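Local coordinates for SPbeta prophage-derived uncharacterized protein YopX (Bacillus subtilis, PDB 2I2L) that is of unknown function, a homodimeric all-beta protein encoded by the SPbeta prophage and a member of the YopX family, at residues V86-D90 against G91-V95; V7-G10 against E11-H14. All coordinates share one frame; numbering follows the deposited sequence.

Contact 1. Residues V86-D90 against G91-V95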
loop_
_atom_site.group_PDB
_atom_site.type_symbol
_atom_site.label_atom_id
_atom_site.label_comp_id
_atom_site.label_asym_id
_atom_site.label_seq_id
_atom_site.Cartn_x
_atom_site.Cartn_y
_atom_site.Cartn_z
ATOM N N VAL B 86 -3.155 -13.469 0.917
ATOM C CA VAL B 86 -3.163 -12.083 1.344
ATOM C C VAL B 86 -3.475 -11.205 0.137
ATOM O O VAL B 86 -2.695 -11.138 -0.819
ATOM C CB VAL B 86 -1.791 -11.681 1.919
ATOM C CG1 VAL B 86 -1.792 -10.217 2.306
ATOM C CG2 VAL B 86 -1.463 -12.555 3.113
ATOM N N LYS B 87 -4.630 -10.551 0.183
ATOM C CA LYS B 87 -5.067 -9.668 -0.891
ATOM C C LYS B 87 -4.989 -8.232 -0.388
ATOM O O LYS B 87 -5.307 -7.947 0.767
ATOM C CB LYS B 87 -6.522 -9.951 -1.286
ATOM C CG LYS B 87 -6.924 -11.422 -1.428
ATOM C CD LYS B 87 -8.340 -11.511 -2.007
ATOM C CE LYS B 87 -8.846 -12.940 -2.123
ATOM N NZ LYS B 87 -9.130 -13.551 -0.799
ATOM N N PHE B 88 -4.563 -7.321 -1.245
ATOM C CA PHE B 88 -4.491 -5.930 -0.842
ATOM C C PHE B 88 -5.662 -5.238 -1.513
ATOM O O PHE B 88 -5.611 -4.907 -2.703
ATOM C CB PHE B 88 -3.161 -5.320 -1.280
ATOM C CG PHE B 88 -3.027 -3.864 -0.961
ATOM C CD1 PHE B 88 -3.448 -3.365 0.265
ATOM C CD2 PHE B 88 -2.471 -2.991 -1.884
ATOM C CE1 PHE B 88 -3.324 -2.016 0.570
ATOM C CE2 PHE B 88 -2.343 -1.642 -1.589
ATOM C CZ PHE B 88 -2.773 -1.157 -0.352
ATOM N N SER B 89 -6.731 -5.058 -0.737
ATOM C CA SER B 89 -7.957 -4.433 -1.224
ATOM C C SER B 89 -8.570 -3.472 -0.203
ATOM O O SER B 89 -8.549 -3.746 0.998
ATOM C CB SER B 89 -8.968 -5.524 -1.569
ATOM O OG SER B 89 -10.265 -4.978 -1.710
ATOM N N ASP B 90 -9.113 -2.354 -0.687
ATOM C CA ASP B 90 -9.753 -1.351 0.174
ATOM C C ASP B 90 -8.824 -0.657 1.163
ATOM O O ASP B 90 -9.262 -0.224 2.233
ATOM C CB ASP B 90 -10.908 -1.976 0.962
ATOM C CG ASP B 90 -12.066 -2.398 0.075
ATOM O OD1 ASP B 90 -13.023 -2.988 0.618
ATOM O OD2 ASP B 90 -12.024 -2.143 -1.151
ATOM N N GLY B 91 -7.547 -0.562 0.813
ATOM C CA GLY B 91 -6.596 0.101 1.683
ATOM C C GLY B 91 -6.103 -0.748 2.831
ATOM O O GLY B 91 -5.505 -0.243 3.781
ATOM N N VAL B 92 -6.349 -2.045 2.763
ATOM C CA VAL B 92 -5.883 -2.917 3.825
ATOM C C VAL B 92 -5.463 -4.289 3.321
ATOM O O VAL B 92 -6.112 -4.881 2.462
ATOM C CB VAL B 92 -6.951 -3.037 4.967
ATOM C CG1 VAL B 92 -8.342 -2.768 4.418
ATOM C CG2 VAL B 92 -6.881 -4.406 5.623
ATOM N N PHE B 93 -4.328 -4.753 3.837
ATOM C CA PHE B 93 -3.784 -6.062 3.505
ATOM C C PHE B 93 -4.593 -7.028 4.351
ATOM O O PHE B 93 -4.200 -7.378 5.465
ATOM C CB PHE B 93 -2.305 -6.140 3.892
ATOM C CG PHE B 93 -1.388 -5.522 2.885
ATOM C CD1 PHE B 93 -0.611 -6.319 2.054
ATOM C CD2 PHE B 93 -1.332 -4.147 2.730
ATOM C CE1 PHE B 93 0.210 -5.753 1.072
ATOM C CE2 PHE B 93 -0.516 -3.569 1.749
ATOM C CZ PHE B 93 0.257 -4.376 0.919
ATOM N N GLN B 94 -5.745 -7.433 3.832
ATOM C CA GLN B 94 -6.614 -8.350 4.546
ATOM C C GLN B 94 -6.287 -9.802 4.232
ATOM O O GLN B 94 -5.654 -10.106 3.217
ATOM C CB GLN B 94 -8.067 -8.053 4.194
ATOM C CG GLN B 94 -8.284 -7.735 2.725
ATOM C CD GLN B 94 -9.720 -7.381 2.416
ATOM O OE1 GLN B 94 -10.613 -8.222 2.514
ATOM N NE2 GLN B 94 -9.953 -6.128 2.044
ATOM N N VAL B 95 -6.716 -10.691 5.120
ATOM C CA VAL B 95 -6.499 -12.126 4.970
ATOM C C VAL B 95 -7.665 -12.850 5.631
ATOM O O VAL B 95 -8.141 -12.435 6.699
ATOM C CB VAL B 95 -5.188 -12.577 5.644
ATOM C CG1 VAL B 95 -5.233 -12.276 7.139
ATOM C CG2 VAL B 95 -4.973 -14.060 5.403
#

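Contact 2. Residues V7-G10 against E11-H14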
loop_
_atom_site.group_PDB
_atom_site.type_symbol
_atom_site.label_atom_id
_atom_site.label_comp_id
_atom_site.label_asym_id
_atom_site.label_seq_id
_atom_site.Cartn_x
_atom_site.Cartn_y
_atom_site.Cartn_z
ATOM N N VAL B 7 7.667 -7.726 -8.594
ATOM C CA VAL B 7 6.921 -7.875 -9.832
ATOM C C VAL B 7 7.131 -9.250 -10.418
ATOM O O VAL B 7 8.247 -9.773 -10.452
ATOM C CB VAL B 7 7.321 -6.843 -10.906
ATOM C CG1 VAL B 7 6.881 -5.460 -10.500
ATOM C CG2 VAL B 7 8.799 -6.881 -11.117
ATOM N N TRP B 8 6.026 -9.839 -10.849
ATOM C CA TRP B 8 6.031 -11.140 -11.490
ATOM C C TRP B 8 6.024 -10.753 -12.966
ATOM O O TRP B 8 5.104 -10.066 -13.418
ATOM C CB TRP B 8 4.753 -11.888 -11.129
ATOM C CG TRP B 8 4.613 -13.222 -11.779
ATOM C CD1 TRP B 8 3.601 -13.628 -12.604
ATOM C CD2 TRP B 8 5.452 -14.365 -11.586
ATOM N NE1 TRP B 8 3.751 -14.956 -12.927
ATOM C CE2 TRP B 8 4.880 -15.437 -12.313
ATOM C CE3 TRP B 8 6.633 -14.596 -10.861
ATOM C CZ2 TRP B 8 5.440 -16.713 -12.341
ATOM C CZ3 TRP B 8 7.194 -15.875 -10.890
ATOM C CH2 TRP B 8 6.593 -16.913 -11.624
ATOM N N ASP B 9 7.053 -11.157 -13.707
ATOM C CA ASP B 9 7.146 -10.814 -15.119
ATOM C C ASP B 9 6.610 -11.921 -16.012
ATOM O O ASP B 9 6.801 -11.879 -17.227
ATOM C CB ASP B 9 8.591 -10.547 -15.506
ATOM C CG ASP B 9 9.431 -11.799 -15.483
ATOM O OD1 ASP B 9 10.603 -11.741 -15.907
ATOM O OD2 ASP B 9 8.916 -12.847 -15.037
ATOM N N GLY B 10 5.952 -12.911 -15.412
ATOM C CA GLY B 10 5.403 -14.017 -16.181
ATOM C C GLY B 10 6.138 -15.327 -15.937
ATOM O O GLY B 10 5.521 -16.387 -15.831
ATOM N N GLU B 11 7.459 -15.252 -15.833
ATOM C CA GLU B 11 8.268 -16.440 -15.609
ATOM C C GLU B 11 8.955 -16.429 -14.238
ATOM O O GLU B 11 9.034 -17.461 -13.568
ATOM C CB GLU B 11 9.321 -16.577 -16.717
ATOM C CG GLU B 11 8.759 -16.682 -18.139
ATOM C CD GLU B 11 9.850 -16.922 -19.195
ATOM O OE1 GLU B 11 9.559 -16.799 -20.409
ATOM O OE2 GLU B 11 11.001 -17.242 -18.812
ATOM N N GLN B 12 9.446 -15.270 -13.814
ATOM C CA GLN B 12 10.119 -15.186 -12.524
ATOM C C GLN B 12 9.685 -13.992 -11.675
ATOM O O GLN B 12 9.095 -13.033 -12.180
ATOM C CB GLN B 12 11.634 -15.162 -12.736
ATOM C CG GLN B 12 12.107 -14.142 -13.760
ATOM C CD GLN B 12 13.611 -14.187 -13.964
ATOM O OE1 GLN B 12 14.162 -15.202 -14.386
ATOM N NE2 GLN B 12 14.283 -13.083 -13.661
HETATM N N MSE B 13 9.974 -14.065 -10.377
HETATM C CA MSE B 13 9.614 -13.005 -9.437
HETATM C C MSE B 13 10.796 -12.056 -9.228
HETATM O O MSE B 13 11.938 -12.499 -9.090
HETATM C CB MSE B 13 9.205 -13.619 -8.096
HETATM C CG MSE B 13 8.614 -12.621 -7.117
HETATM SE SE MSE B 13 6.848 -12.026 -7.621
HETATM C CE MSE B 13 5.803 -13.347 -6.659
ATOM N N HIS B 14 10.516 -10.754 -9.215
ATOM C CA HIS B 14 11.550 -9.739 -9.018
ATOM C C HIS B 14 11.275 -8.917 -7.761
ATOM O O HIS B 14 10.179 -8.378 -7.590
ATOM C CB HIS B 14 11.605 -8.785 -10.211
ATOM C CG HIS B 14 11.945 -9.451 -11.511
ATOM N ND1 HIS B 14 13.239 -9.641 -11.931
ATOM C CD2 HIS B 14 11.147 -9.991 -12.466
ATOM C CE1 HIS B 14 13.232 -10.276 -13.096
ATOM N NE2 HIS B 14 11.979 -10.497 -13.437
HETATM O O HOH W 1 6.741 -19.276 -14.380
#

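Contact 1. Residues V86-D90 against G91-V95
F88 and F93 face one another across a tight beta hairpin as an offset stack, their ring centroids 4.2 Å apart and their planes inclined by 22°. The overlap is partial: the CD1 side of F88 lies over the CE2 rim of F93, and CB of F88 sits over the same face in a CH-pi contact, 4.1 Å from the ring centroid. With CG anti to the backbone N (chi1 177°), F88 extends its ring over one face of F93, its partner in a non-hydrogen-bonded pair. V86 CG1 meets the F93 ring at its edge, near the plane, 4.1 Å from F93 CD1. The other sheet face holds K87, S89, V92 and Q94. Here the extended Q94 side chain reaches back toward the turn, and its NE2 donates to S89 O at 3.0 Å, with the acceptor close to the amide plane. V92 N approaches the same oxygen from the opposite face of the carbonyl in a longer bond of 3.3 Å. S89 O thus accepts from both, the Q94 bond being the shorter. The type I' turn runs from S89 to V92, and in it D90 and G91 take the corner positions with positive phi. K87 N to Q94 O, 3.2 Å, continues the backbone pairing. The hairpin links strands 81-89 and 92-96 within an antiparallel sheet, flanked by strand 68-74, whose I70 touches V86 and V95, and by strand 106-108, whose V106 meets Q94. F88 packs on N2 of the second subunit and V92 on W111 of that subunit, to which the backbones of G91 and F93 also hydrogen-bond.

Contact 2. Residues V7-G10 against E11-H14
W8 lays the face of its indole over the loop that reverses the chain, with backbone atoms of G10, E11 and Q12 lying over that one face, toward its rim; Q12 N stands 3.7 Å above the ring plane. CG anti to the backbone N (chi1 177°) directs the six-membered ring over this loop, while CB of M13, a selenomethionine, comes to the ring edge in plane, 3.9 Å from W8 CE3. The selenium approaches the same ring obliquely in a Met-aromatic contact. D9 organises the polar atoms of the loop. Its CG lies between the backbone N and the carbonyl carbon (chi1 69°), which turns the carboxylate inward over the bend. OD2 accepts from two backbone amides: Q12 N at 2.8 Å, on the syn side and near the carboxylate plane, and E11 N at 2.9 Å, from above that plane. H14 NE2 meets D9 OD1 at 3.1 Å from above the carboxylate plane, in a nearly straight bond with the acceptor in the imidazole plane and the two planes 76° apart. One aspartate therefore ties the loop backbone to H14 on the returning strand. Within the loop, D9 N bonds Q12 O at 3.2 Å; between the strands, H14 N bonds V7 O at 2.8 Å, with V7 CG2 packed on H14 CB. The hairpin places strand 13-15 at the edge, within this chain, of an antiparallel sheet whose next strands are 5-8 and 53-60. Strand 53-60 sets M55 against W8 and M13, Y124 meets the indole, and L33 of strand 31-36 packs on V7 and H14.

Overall arrangement
Both contacts are local beta hairpins, but they belong to separate antiparallel sheets on opposite sides of the chain's centre, with centres about 21 Å apart and nearest atoms about 11 Å apart. Each is partly buried, mixing buried strand residues with exposed positions such as D90 in contact 1 and E11 and Q12 in contact 2. Contact 1 pairs aromatic with aromatic across two inner strands, closes with a compact type I' turn and contacts the second subunit. Contact 2, at a sheet edge untouched by the other subunit, has a longer loop and relies on a carboxylate that collects amide and imidazole donors; in contact 1 a backbone carbonyl plays the comparable part.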